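Local coordinates for protein PrgZ (Enterococcus faecalis, PDB 4FAJ) that serves as a membrane-anchored pheromone receptor, an extracellular peptide-binding protein of the solute-binding family 5 that probably hands its peptide on for transport, at residues 83-95 against 233-245. Sequence-based numbering, arbitrary orientation.
Sequences SITLLANVMEGLY and IVTNGAFNLTNLE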
# COMPACT_ATOMS: atom_id res chain seq x y z
N SER A 83 -0.94 -7.44 -5.50
CA SER A 83 -0.80 -7.05 -6.91
C SER A 83 0.49 -6.26 -7.15
O SER A 83 1.17 -6.44 -8.17
CB SER A 83 -1.99 -6.22 -7.35
OG SER A 83 -3.21 -6.90 -7.12
N ILE A 84 0.85 -5.40 -6.21
CA ILE A 84 2.01 -4.53 -6.37
C ILE A 84 3.33 -5.30 -6.28
O ILE A 84 4.23 -5.07 -7.08
CB ILE A 84 1.94 -3.34 -5.41
CG1 ILE A 84 0.92 -2.33 -5.94
CG2 ILE A 84 3.31 -2.68 -5.24
CD1 ILE A 84 0.59 -1.21 -4.97
N THR A 85 3.45 -6.22 -5.32
CA THR A 85 4.59 -7.14 -5.30
C THR A 85 4.74 -7.96 -6.60
O THR A 85 5.86 -8.11 -7.13
CB THR A 85 4.54 -8.09 -4.08
OG1 THR A 85 4.81 -7.33 -2.89
CG2 THR A 85 5.58 -9.22 -4.22
N LEU A 86 3.64 -8.47 -7.14
CA LEU A 86 3.72 -9.21 -8.40
C LEU A 86 4.22 -8.29 -9.51
O LEU A 86 5.14 -8.64 -10.26
CB LEU A 86 2.38 -9.79 -8.80
CG LEU A 86 2.34 -10.45 -10.18
CD1 LEU A 86 3.34 -11.60 -10.27
CD2 LEU A 86 0.91 -10.92 -10.46
N LEU A 87 3.62 -7.11 -9.62
CA LEU A 87 4.00 -6.16 -10.68
C LEU A 87 5.45 -5.68 -10.51
O LEU A 87 6.15 -5.49 -11.52
CB LEU A 87 3.02 -4.97 -10.75
CG LEU A 87 1.66 -5.21 -11.39
CD1 LEU A 87 0.79 -3.92 -11.36
CD2 LEU A 87 1.75 -5.74 -12.81
N ALA A 88 5.92 -5.52 -9.27
CA ALA A 88 7.32 -5.14 -9.03
C ALA A 88 8.30 -6.21 -9.54
O ALA A 88 9.47 -5.92 -9.80
CB ALA A 88 7.56 -4.84 -7.55
N ASN A 89 7.80 -7.43 -9.73
CA ASN A 89 8.63 -8.58 -10.15
C ASN A 89 8.42 -9.05 -11.61
O ASN A 89 9.35 -9.61 -12.21
CB ASN A 89 8.44 -9.71 -9.16
CG ASN A 89 9.13 -9.44 -7.85
OD1 ASN A 89 10.35 -9.58 -7.75
ND2 ASN A 89 8.37 -9.06 -6.83
N VAL A 90 7.23 -8.83 -12.18
CA VAL A 90 7.02 -9.11 -13.60
C VAL A 90 7.12 -7.86 -14.49
O VAL A 90 7.24 -7.98 -15.70
CB VAL A 90 5.70 -9.93 -13.89
CG1 VAL A 90 5.75 -11.27 -13.15
CG2 VAL A 90 4.44 -9.12 -13.53
N MET A 91 7.13 -6.68 -13.87
CA MET A 91 7.35 -5.43 -14.58
C MET A 91 8.51 -4.65 -13.95
O MET A 91 9.12 -5.10 -12.97
CB MET A 91 6.07 -4.58 -14.60
CG MET A 91 4.93 -5.21 -15.37
SD MET A 91 3.60 -4.07 -15.73
CE MET A 91 4.27 -3.12 -17.11
N GLU A 92 8.83 -3.51 -14.55
CA GLU A 92 9.91 -2.64 -14.08
C GLU A 92 9.63 -1.21 -14.51
O GLU A 92 9.02 -0.97 -15.55
CB GLU A 92 11.25 -3.10 -14.66
CG GLU A 92 12.45 -2.32 -14.15
CD GLU A 92 13.75 -2.84 -14.68
OE1 GLU A 92 13.99 -2.75 -15.91
OE2 GLU A 92 14.54 -3.34 -13.85
N GLY A 93 10.06 -0.25 -13.69
CA GLY A 93 9.90 1.17 -13.98
C GLY A 93 11.24 1.85 -14.20
O GLY A 93 12.28 1.20 -14.36
N LEU A 94 11.21 3.18 -14.22
CA LEU A 94 12.42 3.96 -14.46
C LEU A 94 13.48 3.72 -13.38
O LEU A 94 14.68 3.65 -13.68
CB LEU A 94 12.10 5.44 -14.55
CG LEU A 94 11.30 5.86 -15.79
CD1 LEU A 94 10.81 7.28 -15.65
CD2 LEU A 94 12.13 5.70 -17.06
N TYR A 95 13.01 3.61 -12.13
CA TYR A 95 13.85 3.36 -10.96
C TYR A 95 13.31 2.18 -10.14
O TYR A 95 12.12 1.83 -10.22
CB TYR A 95 13.99 4.64 -10.10
CG TYR A 95 14.53 5.78 -10.92
CD1 TYR A 95 15.89 5.94 -11.10
CD2 TYR A 95 13.67 6.63 -11.61
CE1 TYR A 95 16.39 6.93 -11.90
CE2 TYR A 95 14.16 7.63 -12.42
CZ TYR A 95 15.52 7.78 -12.56
OH TYR A 95 16.03 8.75 -13.37
N ILE A 233 -1.91 -8.70 -21.07
CA ILE A 233 -0.85 -7.80 -20.61
C ILE A 233 0.43 -8.07 -21.40
O ILE A 233 0.60 -9.15 -21.96
CB ILE A 233 -0.55 -7.98 -19.09
CG1 ILE A 233 -0.13 -9.42 -18.77
CG2 ILE A 233 -1.77 -7.62 -18.25
CD1 ILE A 233 0.29 -9.63 -17.31
N VAL A 234 1.30 -7.07 -21.45
CA VAL A 234 2.66 -7.21 -21.96
C VAL A 234 3.57 -6.58 -20.91
O VAL A 234 3.43 -5.40 -20.58
CB VAL A 234 2.85 -6.53 -23.33
CG1 VAL A 234 4.34 -6.49 -23.71
CG2 VAL A 234 2.07 -7.27 -24.41
N THR A 235 4.48 -7.38 -20.37
CA THR A 235 5.29 -6.96 -19.23
C THR A 235 6.76 -6.82 -19.63
O THR A 235 7.13 -7.08 -20.77
CB THR A 235 5.13 -7.94 -18.07
OG1 THR A 235 5.64 -9.23 -18.45
CG2 THR A 235 3.66 -8.04 -17.67
N ASN A 236 7.59 -6.37 -18.69
CA ASN A 236 8.98 -6.01 -19.02
C ASN A 236 10.00 -6.25 -17.91
O ASN A 236 11.08 -5.65 -17.94
CB ASN A 236 9.03 -4.53 -19.39
CG ASN A 236 8.65 -3.63 -18.23
OD1 ASN A 236 7.92 -4.03 -17.32
ND2 ASN A 236 9.15 -2.39 -18.24
N GLY A 237 9.66 -7.11 -16.94
CA GLY A 237 10.47 -7.26 -15.74
C GLY A 237 11.35 -8.49 -15.70
O GLY A 237 11.54 -9.17 -16.70
N ALA A 238 11.90 -8.75 -14.52
CA ALA A 238 12.82 -9.87 -14.30
C ALA A 238 12.17 -11.21 -14.60
O ALA A 238 12.84 -12.15 -15.05
CB ALA A 238 13.32 -9.83 -12.86
N PHE A 239 10.87 -11.30 -14.35
CA PHE A 239 10.10 -12.51 -14.59
C PHE A 239 8.89 -12.22 -15.47
O PHE A 239 8.46 -11.08 -15.57
CB PHE A 239 9.65 -13.09 -13.25
CG PHE A 239 10.78 -13.35 -12.32
CD1 PHE A 239 11.48 -14.55 -12.36
CD2 PHE A 239 11.18 -12.38 -11.40
CE1 PHE A 239 12.55 -14.79 -11.50
CE2 PHE A 239 12.23 -12.61 -10.55
CZ PHE A 239 12.93 -13.82 -10.60
N ASN A 240 8.39 -13.26 -16.13
CA ASN A 240 7.13 -13.20 -16.87
C ASN A 240 6.05 -13.87 -16.03
O ASN A 240 6.34 -14.78 -15.27
CB ASN A 240 7.23 -13.98 -18.19
CG ASN A 240 8.09 -13.30 -19.23
OD1 ASN A 240 8.22 -12.08 -19.25
ND2 ASN A 240 8.66 -14.10 -20.13
N LEU A 241 4.81 -13.44 -16.17
CA LEU A 241 3.71 -14.14 -15.49
C LEU A 241 3.28 -15.28 -16.40
O LEU A 241 2.75 -15.03 -17.49
CB LEU A 241 2.54 -13.19 -15.22
CG LEU A 241 1.31 -13.82 -14.54
CD1 LEU A 241 1.64 -14.29 -13.13
CD2 LEU A 241 0.15 -12.82 -14.51
N THR A 242 3.56 -16.52 -15.99
CA THR A 242 3.32 -17.69 -16.85
C THR A 242 2.10 -18.53 -16.46
O THR A 242 1.62 -19.32 -17.27
CB THR A 242 4.59 -18.59 -16.94
OG1 THR A 242 5.09 -18.87 -15.63
CG2 THR A 242 5.69 -17.88 -17.75
N ASN A 243 1.59 -18.36 -15.24
CA ASN A 243 0.41 -19.11 -14.79
C ASN A 243 -0.42 -18.30 -13.80
O ASN A 243 0.05 -18.01 -12.70
CB ASN A 243 0.85 -20.43 -14.13
CG ASN A 243 -0.27 -21.44 -14.01
OD1 ASN A 243 -1.45 -21.10 -13.96
ND2 ASN A 243 0.11 -22.72 -13.97
N LEU A 244 -1.62 -17.90 -14.21
CA LEU A 244 -2.56 -17.19 -13.33
C LEU A 244 -3.94 -17.34 -13.95
O LEU A 244 -4.25 -16.69 -14.95
CB LEU A 244 -2.20 -15.71 -13.15
CG LEU A 244 -2.84 -15.01 -11.93
CD1 LEU A 244 -2.29 -13.60 -11.74
CD2 LEU A 244 -4.33 -14.94 -12.02
N GLU A 245 -4.77 -18.19 -13.35
CA GLU A 245 -6.04 -18.56 -13.98
C GLU A 245 -7.09 -17.46 -13.96
O GLU A 245 -7.76 -17.22 -14.96
CB GLU A 245 -6.60 -19.83 -13.33
CG GLU A 245 -5.81 -21.07 -13.66
CD GLU A 245 -6.59 -22.35 -13.39
OE1 GLU A 245 -7.50 -22.33 -12.53
OE2 GLU A 245 -6.28 -23.36 -14.05
O HOH W 1 11.33 -6.81 -12.26
O HOH W 2 12.77 -3.54 -18.35
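The carbonyl oxygen of N89 lies at the edge of the F239 ring, in its plane, 3.4 Å from CD2; the same oxygen accepts a hydrogen bond from F239 N at 3.1 Å. The second flat group, the side-chain amide of N236, grips the backbone of E92 at two points. Its ND2 donates to E92 O (3.0 Å, 156°), while its OD1 takes E92 N at 3.0 Å from above the carbonyl plane. With CG set between the backbone N and the carbonyl carbon (chi1 64°), this amide reaches across to E92, and OD1 also comes to 3.3 Å from M91 CB, where the two side chains cross at about a right angle. In this solute-binding protein 5 family member these bonds join the end of helix 81-90 and the residues just after it to loop 235-238 and the start of 239-243, an outermost strand of a mixed four-stranded sheet. V90 O receives weak bonds from N236 N and G237 N, and V90 CA makes a CA-H...O contact with F239 O at 3.1 Å. V90 CG1 packs on CB of F239 and CB of L241; one helical turn back, L86 meets L241 and L244 through its methyl groups, and I255 of the neighbouring strand touches L86, V90 and F239. A water bridges E92 OE1 and N236 O, while E92 OE2 forms a salt bridge with R96 and a hydrogen bond with the Y261 hydroxyl; the E92 side chain lies about 6 Å from that of D263, a zinc ligand.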